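Local atomic coordinates of putative iron-uptake ABC transport system,periplasmic iron-binding protein (Campylobacter jejuni, PDB entry 3E13), a protein that binds ferric iron and probably passes it from the periplasm to an ABC transporter for uptake into the cell. Residues 10-15 with 141-146; 56-59 with 63-66. One frame throughout, in Å; residues are numbered along the deposited sequence.

Along the chain the order is 10-15, 56-59, 63-66, 141-146, placing both halves of interaction 2 within the span that interaction 1 bridges. Their centres are about 10 Å apart. Strand 55-58 pairs in parallel with strand 3-8, which leads into residues 10-15. Direct contacts confirm the adjacency: Tyr143 CE1 is 3.2 Å from Ala59 O, and Arg10 CD is 3.5 Å from Ile57 CG2. Interaction 1 supplies three of the five protein ligands (His11, Tyr12, Tyr143) and joins the 10-15 loop to the start of helix 142-155 through the iron, consistent with a cleft site between the two lobes of this family; interaction 2 is a local strand-helix contact beside it.

Interaction 1. Residues 10-15 with 141-146; sequences RHYNAD and APYSKT. With FE (Fe (III) ion), chain B.
His11, Tyr12 and Tyr143 meet at a ferric ion. His11 NE2 lies 2.2 Å from the iron, Tyr12 OH 1.9 Å and Tyr143 OH 2.0 Å. No hydrogen bond joins the segments; His11 NE2 and Tyr143 OH, 2.9 Å apart, are close because both coordinate the metal. At the iron the angle between these two ligand atoms is about 86°. Tyr143 OH comes to the imidazole at its edge, near the ring plane, its side chain arriving from the direction opposite to His11 and Tyr12. Tyr143 CG lies anti to the carbonyl carbon, beside the backbone N (chi1 -48°), which carries the phenol out from the helix to the iron. His11 CG is turned in between the backbone N and the carbonyl carbon (chi1 37°), which brings NE2 to the metal, while ND1 is hydrogen-bonded to Ala9. Tyr12 CE1 lies over one face of the imidazole, offset toward its rim.

Arg10 grips Asp15 side-on: NE reaches OD1 at 2.7 Å and NH2 reaches OD2 at 2.9 Å, both on syn lone pairs and close to the guanidinium plane. NH2 also makes a salt bridge with Glu272. Tyr12 CD1 lies 3.3 Å above that plane, so the salt bridge probably helps to hold the Tyr12 ring. Tyr12 OH has Arg102 as a further polar partner, a nearby charge that may favour phenolate character. Tyr199 and Tyr200 complete the five protein ligands.

Residues 10-15 follow strand 3-8 and enter helix 14-26, Tyr143 sits in the first turn of helix 142-155, and its side chain also touches Arg102 and Arg104 of strand 97-109.

Interaction 2. Residues 56-59 with 63-66; sequences FITA and NLTE
Thr58 packs against Asn63 and Leu64. In apolar contact, its methyl CG2 lies 3.6 Å from Asn63 CB and 3.8 Å from Leu64 CG. Phe56 adds a looser apolar touch, its CD2 standing 4.5 Å from Leu64 CD2. Within the strand, Thr58 CG2 sits over one face of the Phe56 ring, offset toward its rim. The Thr58 hydroxyl, already hydrogen-bonded to Asp60 O, makes van der Waals contact with the branch of the leucine, OG1 lying 3.4 Å from Leu64 CG. One torsion (chi1 71°) explains both approaches, setting OG1 between the backbone N and the carbonyl carbon and leaving CG2 beside the N.

The topology is a beta-alpha unit: strand 55-58, flanked by strands 3-8 and 233-241, passes through a very short turn into helix 61-69, which packs back on the strand. That turn is tied by the Thr58-Asp60 bond and by the bond from Asn63 N to Asp60 OD1.

No direct hydrogen bond joins the segments. A water links them instead, accepting from Ala59 N at 2.8 Å and donating to Asn63 OD1 at 2.7 Å. Asn63 O is merely near the edge of Phe56, close to the ring plane and 3.7 Å from CE2. Inside the helix segment, Asn63 ND2 donates to Glu66 OE2, which lies in the amide plane, with an N-H...O angle of 154°.

Interaction 1. Residues 10-15 with 141-146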
loop_
_atom_site.group_PDB
_atom_site.type_symbol
_atom_site.label_atom_id
_atom_site.label_comp_id
_atom_site.label_asym_id
_atom_site.label_seq_id
_atom_site.Cartn_x
_atom_site.Cartn_y
_atom_site.Cartn_z
ATOM N N ARG A 10 0.301 -1.334 8.992
ATOM C CA ARG A 10 1.522 -1.828 8.361
ATOM C C ARG A 10 1.811 -3.248 8.901
ATOM O O ARG A 10 1.150 -3.717 9.854
ATOM C CB ARG A 10 2.684 -0.856 8.561
ATOM C CG ARG A 10 2.584 0.332 7.642
ATOM C CD ARG A 10 3.680 1.361 7.835
ATOM N NE ARG A 10 5.029 0.843 7.633
ATOM C CZ ARG A 10 5.710 0.880 6.436
ATOM N NH1 ARG A 10 5.168 1.388 5.328
ATOM N NH2 ARG A 10 6.965 0.417 6.404
ATOM N N HIS A 11 2.717 -3.969 8.269
ATOM C CA HIS A 11 2.906 -5.378 8.563
ATOM C C HIS A 11 4.320 -5.810 8.172
ATOM O O HIS A 11 4.512 -6.796 7.433
ATOM C CB HIS A 11 1.811 -6.180 7.819
ATOM C CG HIS A 11 1.482 -5.615 6.463
ATOM N ND1 HIS A 11 0.464 -4.706 6.259
ATOM C CD2 HIS A 11 2.071 -5.800 5.249
ATOM C CE1 HIS A 11 0.449 -4.356 4.972
ATOM N NE2 HIS A 11 1.402 -5.027 4.338
ATOM N N TYR A 12 5.290 -5.046 8.686
ATOM C CA TYR A 12 6.684 -5.151 8.266
ATOM C C TYR A 12 7.642 -5.205 9.436
ATOM O O TYR A 12 7.519 -4.446 10.404
ATOM C CB TYR A 12 7.056 -3.951 7.402
ATOM C CG TYR A 12 6.072 -3.696 6.283
ATOM C CD1 TYR A 12 5.276 -2.545 6.281
ATOM C CD2 TYR A 12 5.842 -4.628 5.301
ATOM C CE1 TYR A 12 4.351 -2.296 5.305
ATOM C CE2 TYR A 12 4.910 -4.392 4.329
ATOM C CZ TYR A 12 4.176 -3.244 4.298
ATOM O OH TYR A 12 3.253 -3.103 3.281
ATOM N N ASN A 13 8.612 -6.098 9.323
ATOM C CA ASN A 13 9.676 -6.186 10.308
ATOM C C ASN A 13 10.514 -4.941 10.390
ATOM O O ASN A 13 10.990 -4.571 11.452
ATOM C CB ASN A 13 10.561 -7.367 9.976
ATOM C CG ASN A 13 10.220 -8.540 10.767
ATOM O OD1 ASN A 13 9.033 -8.776 11.074
ATOM N ND2 ASN A 13 11.238 -9.271 11.190
ATOM N N ALA A 14 10.687 -4.239 9.272
ATOM C CA ALA A 14 11.470 -3.012 9.271
ATOM C C ALA A 14 10.961 -1.952 10.220
ATOM O O ALA A 14 11.713 -1.147 10.769
ATOM C CB ALA A 14 11.573 -2.420 7.847
ATOM N N ASP A 15 9.661 -1.941 10.467
ATOM C CA ASP A 15 9.077 -0.950 11.343
ATOM C C ASP A 15 9.582 -1.066 12.778
ATOM O O ASP A 15 9.652 -0.043 13.479
ATOM C CB ASP A 15 7.567 -1.103 11.319
ATOM C CG ASP A 15 6.997 -0.686 10.001
ATOM O OD1 ASP A 15 5.755 -0.533 9.888
ATOM O OD2 ASP A 15 7.745 -0.369 9.068
ATOM N N ALA A 141 -9.057 -6.636 0.862
ATOM C CA ALA A 141 -7.754 -6.062 1.199
ATOM C C ALA A 141 -7.662 -4.623 0.741
ATOM O O ALA A 141 -8.120 -4.328 -0.380
ATOM C CB ALA A 141 -6.646 -6.829 0.531
ATOM N N PRO A 142 -7.089 -3.746 1.568
ATOM C CA PRO A 142 -6.909 -2.335 1.167
ATOM C C PRO A 142 -6.302 -2.176 -0.223
ATOM O O PRO A 142 -6.800 -1.340 -0.972
ATOM C CB PRO A 142 -6.021 -1.758 2.259
ATOM C CG PRO A 142 -6.395 -2.597 3.510
ATOM C CD PRO A 142 -6.682 -3.972 2.973
ATOM N N TYR A 143 -5.265 -2.927 -0.552
ATOM C CA TYR A 143 -4.643 -2.761 -1.891
ATOM C C TYR A 143 -5.634 -3.043 -3.011
ATOM O O TYR A 143 -5.659 -2.331 -3.997
ATOM C CB TYR A 143 -3.415 -3.618 -2.110
ATOM C CG TYR A 143 -2.421 -3.560 -0.962
ATOM C CD1 TYR A 143 -2.201 -2.393 -0.211
ATOM C CD2 TYR A 143 -1.648 -4.654 -0.657
ATOM C CE1 TYR A 143 -1.325 -2.404 0.830
ATOM C CE2 TYR A 143 -0.727 -4.642 0.365
ATOM C CZ TYR A 143 -0.540 -3.491 1.087
ATOM O OH TYR A 143 0.278 -3.475 2.194
ATOM N N SER A 144 -6.541 -3.994 -2.796
ATOM C CA SER A 144 -7.495 -4.365 -3.824
ATOM C C SER A 144 -8.581 -3.330 -3.934
ATOM O O SER A 144 -8.980 -2.969 -5.050
ATOM C CB SER A 144 -8.176 -5.724 -3.501
ATOM O OG SER A 144 -7.246 -6.773 -3.412
ATOM N N LYS A 145 -9.071 -2.865 -2.789
ATOM C CA LYS A 145 -10.119 -1.837 -2.732
ATOM C C LYS A 145 -9.623 -0.547 -3.388
ATOM O O LYS A 145 -10.327 0.046 -4.180
ATOM C CB LYS A 145 -10.528 -1.578 -1.321
ATOM C CG LYS A 145 -11.280 -2.737 -0.766
ATOM C CD LYS A 145 -11.840 -2.482 0.579
ATOM C CE LYS A 145 -10.803 -2.374 1.627
ATOM N NZ LYS A 145 -11.428 -2.324 3.054
ATOM N N THR A 146 -8.401 -0.144 -3.087
ATOM C CA THR A 146 -7.871 1.089 -3.620
ATOM C C THR A 146 -7.529 0.995 -5.090
ATOM O O THR A 146 -7.772 1.933 -5.823
ATOM C CB THR A 146 -6.710 1.588 -2.775
ATOM O OG1 THR A 146 -7.235 1.936 -1.469
ATOM C CG2 THR A 146 -6.078 2.854 -3.380
HETATM FE FE FE B . 2.068 -4.338 2.359
#

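Interaction 2. Residues 56-59 with 63-66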
loop_
_atom_site.group_PDB
_atom_site.type_symbol
_atom_site.label_atom_id
_atom_site.label_comp_id
_atom_site.label_asym_id
_atom_site.label_seq_id
_atom_site.Cartn_x
_atom_site.Cartn_y
_atom_site.Cartn_z
ATOM N N PHE A 56 -2.390 6.700 13.911
ATOM C CA PHE A 56 -2.904 5.685 13.009
ATOM C C PHE A 56 -1.943 5.625 11.825
ATOM O O PHE A 56 -1.718 6.610 11.165
ATOM C CB PHE A 56 -4.351 6.039 12.567
ATOM C CG PHE A 56 -5.027 4.991 11.677
ATOM C CD1 PHE A 56 -4.877 3.616 11.934
ATOM C CD2 PHE A 56 -5.831 5.369 10.596
ATOM C CE1 PHE A 56 -5.460 2.654 11.129
ATOM C CE2 PHE A 56 -6.467 4.414 9.818
ATOM C CZ PHE A 56 -6.296 3.050 10.088
ATOM N N ILE A 57 -1.358 4.468 11.582
ATOM C CA ILE A 57 -0.500 4.234 10.417
ATOM C C ILE A 57 -1.160 3.192 9.505
ATOM O O ILE A 57 -1.677 2.166 9.987
ATOM C CB ILE A 57 0.913 3.703 10.819
ATOM C CG1 ILE A 57 1.506 4.511 11.911
ATOM C CG2 ILE A 57 1.840 3.774 9.574
ATOM C CD1 ILE A 57 2.916 4.008 12.364
ATOM N N THR A 58 -1.186 3.470 8.201
ATOM C CA THR A 58 -1.761 2.536 7.208
ATOM C C THR A 58 -0.746 2.228 6.140
ATOM O O THR A 58 0.320 2.869 6.044
ATOM C CB THR A 58 -2.963 3.134 6.483
ATOM O OG1 THR A 58 -2.479 4.160 5.606
ATOM C CG2 THR A 58 -3.994 3.732 7.433
ATOM N N ALA A 59 -1.093 1.240 5.327
ATOM C CA ALA A 59 -0.365 0.927 4.131
ATOM C C ALA A 59 -1.227 1.274 2.904
ATOM O O ALA A 59 -1.144 0.642 1.855
ATOM C CB ALA A 59 0.004 -0.556 4.159
ATOM N N ASN A 63 -7.686 3.918 3.533
ATOM C CA ASN A 63 -7.838 3.723 4.965
ATOM C C ASN A 63 -7.663 5.029 5.758
ATOM O O ASN A 63 -8.331 5.260 6.728
ATOM C CB ASN A 63 -6.863 2.705 5.508
ATOM C CG ASN A 63 -7.099 1.301 4.991
ATOM O OD1 ASN A 63 -6.175 0.483 4.897
ATOM N ND2 ASN A 63 -8.408 0.958 4.730
ATOM N N LEU A 64 -6.700 5.860 5.363
ATOM C CA LEU A 64 -6.536 7.158 5.979
ATOM C C LEU A 64 -7.737 8.031 5.724
ATOM O O LEU A 64 -8.191 8.703 6.628
ATOM C CB LEU A 64 -5.273 7.868 5.428
ATOM C CG LEU A 64 -4.008 7.160 5.890
ATOM C CD1 LEU A 64 -2.876 7.547 4.932
ATOM C CD2 LEU A 64 -3.618 7.495 7.346
ATOM N N THR A 65 -8.215 8.085 4.478
ATOM C CA THR A 65 -9.380 8.929 4.186
ATOM C C THR A 65 -10.643 8.407 4.881
ATOM O O THR A 65 -11.514 9.201 5.287
ATOM C CB THR A 65 -9.598 9.108 2.696
ATOM O OG1 THR A 65 -9.842 7.846 2.106
ATOM C CG2 THR A 65 -8.376 9.542 2.033
ATOM N N GLU A 66 -10.782 7.110 4.976
ATOM C CA GLU A 66 -11.937 6.520 5.713
ATOM C C GLU A 66 -11.900 7.013 7.151
ATOM O O GLU A 66 -12.924 7.447 7.699
ATOM C CB GLU A 66 -11.904 4.988 5.741
ATOM C CG GLU A 66 -12.278 4.313 4.445
ATOM C CD GLU A 66 -12.122 2.813 4.462
ATOM O OE1 GLU A 66 -13.118 2.138 4.054
ATOM O OE2 GLU A 66 -11.050 2.264 4.870
HETATM O O HOH W 1 -3.564 -0.113 5.514
#